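Local coordinates for spindle assembly checkpoint serine/threonine-protein kinase BUB1 (Saccharomyces cerevisiae, PDB 3ESL) that serves in the mitotic spindle checkpoint, delaying anaphase until chromosomes are bioriented, and phosphorylates its partner BUB3, at residues F130-K135 against R179-G184; Y104-G109 against L116-F121; W85-F90 against E99-Y104. All blocks are in the same frame, centred on the assembly; numbering follows the deposited sequence.

Contact 1 of 3, residues F130-K135 against R179-G184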
# COMPACT_ATOMS: atom_id res chain seq x y z
N PHE A 130 5.39 -18.22 2.93
CA PHE A 130 6.74 -17.91 3.36
C PHE A 130 6.65 -17.69 4.86
O PHE A 130 6.79 -16.57 5.36
CB PHE A 130 7.30 -16.67 2.64
CG PHE A 130 7.61 -16.89 1.18
CD1 PHE A 130 8.73 -17.62 0.78
CD2 PHE A 130 6.78 -16.36 0.20
CE1 PHE A 130 9.01 -17.82 -0.58
CE2 PHE A 130 7.05 -16.54 -1.16
CZ PHE A 130 8.16 -17.27 -1.55
N PHE A 131 6.39 -18.77 5.59
CA PHE A 131 5.97 -18.66 6.99
C PHE A 131 7.00 -18.01 7.90
O PHE A 131 6.68 -17.09 8.66
CB PHE A 131 5.51 -20.04 7.53
CG PHE A 131 4.24 -20.53 6.89
CD1 PHE A 131 3.04 -19.87 7.10
CD2 PHE A 131 4.24 -21.68 6.10
CE1 PHE A 131 1.86 -20.31 6.51
CE2 PHE A 131 3.07 -22.15 5.51
CZ PHE A 131 1.88 -21.46 5.71
N LEU A 132 8.25 -18.46 7.82
CA LEU A 132 9.27 -17.96 8.73
C LEU A 132 9.81 -16.59 8.31
O LEU A 132 10.21 -15.78 9.16
CB LEU A 132 10.38 -19.00 8.96
CG LEU A 132 9.86 -20.34 9.54
CD1 LEU A 132 10.96 -21.39 9.60
CD2 LEU A 132 9.19 -20.17 10.91
N GLU A 133 9.79 -16.31 7.01
CA GLU A 133 10.11 -14.97 6.52
C GLU A 133 9.10 -13.95 7.04
O GLU A 133 9.48 -12.83 7.42
CB GLU A 133 10.15 -14.93 4.99
CG GLU A 133 11.31 -15.72 4.38
CD GLU A 133 10.96 -17.17 4.04
OE1 GLU A 133 10.02 -17.74 4.63
OE2 GLU A 133 11.64 -17.74 3.16
N ALA A 134 7.82 -14.34 7.06
CA ALA A 134 6.75 -13.48 7.57
C ALA A 134 6.96 -13.12 9.05
O ALA A 134 6.69 -11.99 9.46
CB ALA A 134 5.39 -14.12 7.36
N LYS A 135 7.46 -14.08 9.84
CA LYS A 135 7.74 -13.82 11.25
C LYS A 135 8.90 -12.84 11.38
O LYS A 135 8.81 -11.88 12.14
CB LYS A 135 8.05 -15.14 12.00
CG LYS A 135 8.56 -14.96 13.42
CD LYS A 135 8.65 -16.30 14.14
CE LYS A 135 9.19 -16.14 15.55
NZ LYS A 135 8.69 -17.24 16.42
N ARG A 179 15.96 -15.56 8.29
CA ARG A 179 16.37 -14.15 8.24
C ARG A 179 17.12 -13.86 6.95
O ARG A 179 16.90 -12.83 6.31
CB ARG A 179 17.24 -13.78 9.45
CG ARG A 179 16.60 -14.09 10.80
CD ARG A 179 16.92 -13.00 11.81
NE ARG A 179 16.64 -13.42 13.18
CZ ARG A 179 17.56 -13.50 14.14
NH1 ARG A 179 18.82 -13.19 13.90
NH2 ARG A 179 17.20 -13.89 15.36
N GLU A 180 18.01 -14.78 6.56
CA GLU A 180 18.77 -14.64 5.32
C GLU A 180 17.89 -14.81 4.08
O GLU A 180 18.14 -14.18 3.05
CB GLU A 180 19.95 -15.61 5.29
CG GLU A 180 21.21 -15.04 5.94
CD GLU A 180 21.90 -13.96 5.10
OE1 GLU A 180 21.71 -13.95 3.87
OE2 GLU A 180 22.63 -13.13 5.69
N ARG A 181 16.87 -15.66 4.19
CA ARG A 181 15.88 -15.84 3.14
C ARG A 181 15.06 -14.56 2.95
O ARG A 181 14.85 -14.12 1.82
CB ARG A 181 14.95 -17.02 3.45
CG ARG A 181 15.51 -18.40 3.08
CD ARG A 181 14.44 -19.47 3.21
NE ARG A 181 14.10 -19.71 4.61
CZ ARG A 181 12.91 -20.14 5.03
NH1 ARG A 181 11.93 -20.36 4.17
NH2 ARG A 181 12.70 -20.33 6.33
N LEU A 182 14.63 -13.96 4.07
CA LEU A 182 13.92 -12.67 4.02
C LEU A 182 14.80 -11.57 3.42
O LEU A 182 14.35 -10.83 2.55
CB LEU A 182 13.40 -12.24 5.40
CG LEU A 182 12.63 -10.90 5.38
CD1 LEU A 182 11.34 -10.99 4.56
CD2 LEU A 182 12.33 -10.39 6.78
N LYS A 183 16.04 -11.47 3.90
CA LYS A 183 16.99 -10.50 3.36
C LYS A 183 17.08 -10.61 1.84
O LYS A 183 17.03 -9.60 1.13
CB LYS A 183 18.38 -10.71 3.98
CG LYS A 183 19.40 -9.65 3.58
CD LYS A 183 20.81 -9.99 4.06
CE LYS A 183 20.95 -9.87 5.57
NZ LYS A 183 22.36 -10.08 6.00
N GLY A 184 17.21 -11.84 1.34
CA GLY A 184 17.22 -12.12 -0.09
C GLY A 184 15.95 -11.66 -0.79
O GLY A 184 16.02 -11.07 -1.87
O HOH W 1 9.30 -20.44 6.15
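Glu133 and Arg181 carry this helix-helix contact, at the end of the TPR-like all-helical N-terminal domain where helix 177-186 lies across the start of helix 131-143. The two short segments cross at -83°, nearly perpendicular, with axes 8.6 Å apart. The side chains also meet at about a right angle: the carboxylate comes over one face of the guanidinium, the two planes 65° apart, and Glu133 OE2 makes a salt bridge to Arg181 NH1 at 2.8 Å. Glu133 gets there by a kink at its second torsion (chi2 92°), which turns the acid back over the arginine. Arg181 bends in turn at its third torsion, bringing its guanidinium to the first turn of helix 131-143, where Leu132 CD1 lies in the guanidinium plane, 3.9 Å from Arg181 NH2. With an alanine in place of Arg181, the carboxylate of buried Glu133 would probably lose its counter-charge and Leu132 the group beside it. Away from the charges the contact turns apolar: Glu133 CB lies 4.1 Å from CD1 of Leu182, whose side chain also reaches Leu125 of helix 115-127 and Val136 and Leu137 further along helix 131-143. One water completes the charged side, accepting a hydrogen bond from Leu132 N at 2.8 Å and another from Arg181 NH1 at 3.3 Å.

Contact 2 of 3, residues Y104-G109 against L116-F121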
# COMPACT_ATOMS: atom_id res chain seq x y z
N TYR A 104 9.38 -2.13 -3.16
CA TYR A 104 9.62 -0.79 -3.68
C TYR A 104 9.42 0.26 -2.59
O TYR A 104 10.26 1.14 -2.38
CB TYR A 104 8.67 -0.55 -4.85
CG TYR A 104 8.73 0.82 -5.47
CD1 TYR A 104 9.67 1.12 -6.46
CD2 TYR A 104 7.80 1.81 -5.12
CE1 TYR A 104 9.70 2.38 -7.06
CE2 TYR A 104 7.83 3.07 -5.71
CZ TYR A 104 8.78 3.34 -6.69
OH TYR A 104 8.81 4.58 -7.29
N MET A 105 8.29 0.15 -1.89
CA MET A 105 8.05 0.96 -0.70
C MET A 105 9.20 0.86 0.32
O MET A 105 9.70 1.87 0.81
CB MET A 105 6.74 0.53 -0.05
CG MET A 105 5.51 0.77 -0.93
SD MET A 105 4.11 -0.21 -0.31
CE MET A 105 3.74 0.68 1.19
N PHE A 106 9.63 -0.37 0.62
CA PHE A 106 10.70 -0.60 1.59
C PHE A 106 11.98 0.14 1.16
O PHE A 106 12.60 0.86 1.95
CB PHE A 106 10.97 -2.10 1.76
CG PHE A 106 11.93 -2.42 2.88
CD1 PHE A 106 11.48 -2.51 4.19
CD2 PHE A 106 13.28 -2.63 2.62
CE1 PHE A 106 12.36 -2.80 5.24
CE2 PHE A 106 14.17 -2.92 3.65
CZ PHE A 106 13.71 -3.00 4.97
N ASN A 107 12.32 0.01 -0.12
CA ASN A 107 13.50 0.67 -0.70
C ASN A 107 13.44 2.19 -0.60
O ASN A 107 14.48 2.84 -0.41
CB ASN A 107 13.65 0.26 -2.16
CG ASN A 107 14.93 0.82 -2.79
OD1 ASN A 107 14.89 1.67 -3.68
ND2 ASN A 107 16.07 0.34 -2.32
N LYS A 108 12.24 2.76 -0.74
CA LYS A 108 12.05 4.21 -0.66
C LYS A 108 11.80 4.73 0.76
O LYS A 108 11.67 5.94 0.97
CB LYS A 108 10.91 4.64 -1.58
CG LYS A 108 11.24 4.49 -3.07
CD LYS A 108 10.17 5.13 -3.95
CE LYS A 108 10.40 6.62 -4.17
NZ LYS A 108 11.43 6.90 -5.21
N GLY A 109 11.74 3.82 1.73
CA GLY A 109 11.43 4.19 3.12
C GLY A 109 9.98 4.60 3.33
O GLY A 109 9.66 5.30 4.31
N LEU A 116 1.71 -0.94 10.54
CA LEU A 116 0.83 -1.41 9.50
C LEU A 116 1.59 -1.97 8.30
O LEU A 116 1.17 -2.97 7.71
CB LEU A 116 -0.12 -0.29 9.06
CG LEU A 116 -1.17 -0.69 8.01
CD1 LEU A 116 -2.10 -1.77 8.54
CD2 LEU A 116 -1.93 0.53 7.55
N PHE A 117 2.71 -1.33 7.96
CA PHE A 117 3.50 -1.77 6.81
C PHE A 117 3.96 -3.21 7.03
O PHE A 117 3.75 -4.09 6.18
CB PHE A 117 4.70 -0.85 6.57
CG PHE A 117 5.66 -1.38 5.53
CD1 PHE A 117 5.43 -1.15 4.17
CD2 PHE A 117 6.78 -2.13 5.90
CE1 PHE A 117 6.32 -1.66 3.20
CE2 PHE A 117 7.67 -2.64 4.94
CZ PHE A 117 7.44 -2.39 3.58
N TYR A 118 4.56 -3.44 8.19
CA TYR A 118 5.09 -4.77 8.50
C TYR A 118 3.99 -5.79 8.67
O TYR A 118 4.14 -6.94 8.23
CB TYR A 118 5.99 -4.69 9.73
CG TYR A 118 7.17 -3.79 9.48
CD1 TYR A 118 8.34 -4.28 8.91
CD2 TYR A 118 7.11 -2.44 9.80
CE1 TYR A 118 9.42 -3.43 8.66
CE2 TYR A 118 8.18 -1.59 9.56
CZ TYR A 118 9.33 -2.09 9.00
OH TYR A 118 10.38 -1.24 8.76
N GLU A 119 2.89 -5.39 9.30
CA GLU A 119 1.73 -6.30 9.47
C GLU A 119 1.18 -6.79 8.13
O GLU A 119 0.95 -8.00 7.94
CB GLU A 119 0.63 -5.63 10.29
CG GLU A 119 1.05 -5.39 11.74
CD GLU A 119 0.08 -4.51 12.52
OE1 GLU A 119 -0.55 -3.61 11.91
OE2 GLU A 119 -0.05 -4.71 13.75
N GLU A 120 0.96 -5.86 7.21
CA GLU A 120 0.41 -6.19 5.90
C GLU A 120 1.39 -6.97 5.01
O GLU A 120 0.98 -7.93 4.35
CB GLU A 120 -0.08 -4.92 5.19
CG GLU A 120 -1.28 -4.27 5.90
CD GLU A 120 -2.56 -5.11 5.83
OE1 GLU A 120 -2.77 -5.83 4.84
OE2 GLU A 120 -3.36 -5.03 6.79
N PHE A 121 2.66 -6.57 5.02
CA PHE A 121 3.69 -7.24 4.23
C PHE A 121 3.85 -8.67 4.78
O PHE A 121 3.87 -9.64 4.01
CB PHE A 121 4.99 -6.44 4.33
CG PHE A 121 6.05 -6.81 3.30
CD1 PHE A 121 5.87 -7.88 2.42
CD2 PHE A 121 7.24 -6.09 3.26
CE1 PHE A 121 6.87 -8.21 1.48
CE2 PHE A 121 8.25 -6.43 2.34
CZ PHE A 121 8.06 -7.48 1.46
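Two successive helices of the TPR-like domain, 95-108 and 115-127, pack here as a nearly antiparallel pair, with Phe117 of the second set between Met105 and Phe106 of the first. The segments run at 153° to each other and their axes come no closer than 12.2 Å, a separation bridged by large side chains. Phe117 reaches across because its ring stands opposite the backbone nitrogen about the first torsion (chi1 171°), which directs it at helix 95-108. Met105 slides past it in the opposite sense and lays its terminal methyl at the ring edge, CE being 3.9 Å from Phe117 CD1. Phe106 crosses Phe117 at about a right angle; Phe117 CE2 lies in the plane of the Phe106 ring, at its edge, 3.9 Å from Phe106 CD1. Tyr118 backs the arrangement from the same helix, its ring lying under Phe117 CD2, which stands 3.7 Å above the centre of the face. The Tyr118 hydroxyl only brushes Phe106, with OH 4.3 Å from CE1; it is hydrogen-bonded with Thr112 O and with Asn144 ND2. Helix 95-108 then closes in a Schellman motif at Gly109. On the Met105 side lies helix 77-90, through Leu80 and Trp83, and helix 131-143 covers the other through Leu140 against Phe106 and Leu137 against Tyr118.

Contact 3 of 3, residues W85-F90 against E99-Y104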
# COMPACT_ATOMS: atom_id res chain seq x y z
N TRP A 85 -4.35 -0.18 0.09
CA TRP A 85 -5.63 -0.27 -0.63
C TRP A 85 -5.39 -0.64 -2.08
O TRP A 85 -6.09 -1.47 -2.64
CB TRP A 85 -6.44 1.01 -0.52
CG TRP A 85 -7.34 1.01 0.70
CD1 TRP A 85 -7.16 1.72 1.85
CD2 TRP A 85 -8.54 0.24 0.88
NE1 TRP A 85 -8.18 1.45 2.74
CE2 TRP A 85 -9.04 0.54 2.17
CE3 TRP A 85 -9.25 -0.66 0.08
CZ2 TRP A 85 -10.22 -0.03 2.68
CZ3 TRP A 85 -10.43 -1.24 0.58
CH2 TRP A 85 -10.90 -0.91 1.87
N TYR A 86 -4.36 -0.03 -2.67
CA TYR A 86 -4.03 -0.33 -4.06
C TYR A 86 -3.69 -1.80 -4.26
O TYR A 86 -4.21 -2.46 -5.15
CB TYR A 86 -2.90 0.55 -4.61
CG TYR A 86 -2.73 0.35 -6.10
CD1 TYR A 86 -3.45 1.13 -7.01
CD2 TYR A 86 -1.91 -0.66 -6.61
CE1 TYR A 86 -3.35 0.92 -8.38
CE2 TYR A 86 -1.80 -0.87 -7.98
CZ TYR A 86 -2.50 -0.07 -8.85
OH TYR A 86 -2.38 -0.28 -10.19
N ILE A 87 -2.79 -2.30 -3.43
CA ILE A 87 -2.37 -3.70 -3.50
C ILE A 87 -3.59 -4.62 -3.35
O ILE A 87 -3.76 -5.55 -4.13
CB ILE A 87 -1.29 -4.00 -2.44
CG1 ILE A 87 -0.00 -3.22 -2.74
CG2 ILE A 87 -1.00 -5.51 -2.34
CD1 ILE A 87 0.91 -3.08 -1.51
N ASN A 88 -4.43 -4.33 -2.36
CA ASN A 88 -5.59 -5.19 -2.05
C ASN A 88 -6.67 -5.18 -3.14
O ASN A 88 -7.27 -6.21 -3.44
CB ASN A 88 -6.21 -4.80 -0.71
CG ASN A 88 -5.32 -5.09 0.49
OD1 ASN A 88 -4.39 -5.90 0.43
ND2 ASN A 88 -5.61 -4.43 1.61
N LEU A 89 -6.93 -4.00 -3.70
CA LEU A 89 -7.97 -3.84 -4.71
C LEU A 89 -7.54 -4.34 -6.09
O LEU A 89 -8.35 -4.94 -6.82
CB LEU A 89 -8.39 -2.39 -4.82
CG LEU A 89 -9.16 -1.80 -3.64
CD1 LEU A 89 -9.31 -0.31 -3.89
CD2 LEU A 89 -10.53 -2.47 -3.48
N PHE A 90 -6.29 -4.09 -6.45
CA PHE A 90 -5.85 -4.24 -7.83
C PHE A 90 -4.79 -5.30 -8.10
O PHE A 90 -4.65 -5.77 -9.24
CB PHE A 90 -5.45 -2.88 -8.41
CG PHE A 90 -6.56 -1.87 -8.41
CD1 PHE A 90 -7.69 -2.06 -9.20
CD2 PHE A 90 -6.50 -0.75 -7.59
CE1 PHE A 90 -8.74 -1.14 -9.20
CE2 PHE A 90 -7.54 0.18 -7.58
CZ PHE A 90 -8.66 -0.02 -8.39
N GLU A 99 4.22 -8.29 -3.88
CA GLU A 99 5.48 -8.30 -3.14
C GLU A 99 6.43 -7.21 -3.67
O GLU A 99 7.09 -6.53 -2.89
CB GLU A 99 6.16 -9.67 -3.19
CG GLU A 99 7.37 -9.72 -2.29
CD GLU A 99 8.17 -11.00 -2.39
OE1 GLU A 99 8.48 -11.44 -3.52
OE2 GLU A 99 8.51 -11.55 -1.32
N ASN A 100 6.47 -7.04 -4.99
CA ASN A 100 7.33 -6.02 -5.58
C ASN A 100 6.93 -4.61 -5.15
O ASN A 100 7.79 -3.73 -5.01
CB ASN A 100 7.35 -6.12 -7.10
CG ASN A 100 8.15 -7.32 -7.58
OD1 ASN A 100 8.86 -7.97 -6.80
ND2 ASN A 100 8.04 -7.61 -8.87
N THR A 101 5.64 -4.40 -4.96
CA THR A 101 5.15 -3.11 -4.46
C THR A 101 5.65 -2.89 -3.03
O THR A 101 6.20 -1.83 -2.74
CB THR A 101 3.61 -2.99 -4.58
OG1 THR A 101 3.23 -3.23 -5.94
CG2 THR A 101 3.15 -1.58 -4.18
N PHE A 102 5.50 -3.90 -2.16
CA PHE A 102 6.02 -3.75 -0.80
C PHE A 102 7.54 -3.52 -0.78
O PHE A 102 8.05 -2.72 0.00
CB PHE A 102 5.70 -4.97 0.06
CG PHE A 102 4.29 -4.99 0.59
CD1 PHE A 102 3.89 -4.13 1.61
CD2 PHE A 102 3.38 -5.95 0.12
CE1 PHE A 102 2.58 -4.18 2.12
CE2 PHE A 102 2.07 -6.01 0.61
CZ PHE A 102 1.67 -5.11 1.63
N LYS A 103 8.26 -4.24 -1.64
CA LYS A 103 9.71 -4.09 -1.76
C LYS A 103 10.14 -2.69 -2.23
O LYS A 103 11.15 -2.15 -1.76
CB LYS A 103 10.27 -5.17 -2.71
CG LYS A 103 10.24 -6.54 -2.09
CD LYS A 103 10.52 -7.61 -3.13
CE LYS A 103 11.87 -7.37 -3.79
NZ LYS A 103 12.47 -8.63 -4.34
N TYR A 104 9.38 -2.13 -3.16
CA TYR A 104 9.62 -0.79 -3.68
C TYR A 104 9.42 0.26 -2.59
O TYR A 104 10.26 1.14 -2.38
CB TYR A 104 8.67 -0.55 -4.85
CG TYR A 104 8.73 0.82 -5.47
CD1 TYR A 104 9.67 1.12 -6.46
CD2 TYR A 104 7.80 1.81 -5.12
CE1 TYR A 104 9.70 2.38 -7.06
CE2 TYR A 104 7.83 3.07 -5.71
CZ TYR A 104 8.78 3.34 -6.69
OH TYR A 104 8.81 4.58 -7.29
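This is purely apolar packing between helices 77-90 and 95-108, which follow one another in the TPR-like stack of the BUB1 N-terminal domain, close to the centre of the chain. Ile87 supplies nearly all of the first helix's share and meets Thr101 and Phe102, two adjacent residues of the second; all three are buried. The backbones come nearest where Ile87 CA and Thr101 CA are 7.6 Å apart. From there Ile87 and Thr101 reach toward each other tip to tip. The isoleucine chain is extended past CG1 (chi2 160°), carrying its end methyl across the gap until CD1 is 3.8 Å from Thr101 CG2. Thr101 offers carbon to this interface: its OG1 is hydrogen-bonded to Glu97 O, one turn back in its own helix, while CG2 projects opposite the backbone nitrogen and meets the isoleucine. Phe102 approaches differently. Its CB does not aim at the other helix, yet the ring swings in so that one face lies against Ile87, the two side chains crossing at a slant. Ile87 CD1 sits over that face as a CH-pi contact. On the other side of its plane the ring stacks with Phe121 of helix 115-127, so the aromatic group is held between an aliphatic methyl and a second ring. Thr101 also touches Pro192 and Phe194, tying this level of the stack to the C-terminal part of the chain. Ile87 CD1 is 3.9 Å from the centroid of the Phe102 ring, only 16° off the normal and shifted toward the rim, where CE2 and CZ are its closest ring atoms, each at 3.8 Å.

Contacts 2 and 3 are both buried and share helix 95-108, which presents one part of its surface to helix 77-90 and another to helix 115-127. They touch directly: Phe102, used in contact 3, lies against Phe121 of contact 2's second segment, with CG to CG at 3.7 Å. Neither has a hydrogen bond or salt bridge across it; aliphatic, methionine and aromatic carbons do the packing. Contact 1 stands further out, about 14 Å from contact 2 and 18 Å from contact 3 between centres, touching neither. Only partly buried, it alone of the three uses a salt bridge and a water, and it joins helices distant in sequence, whereas the other two join consecutive ones.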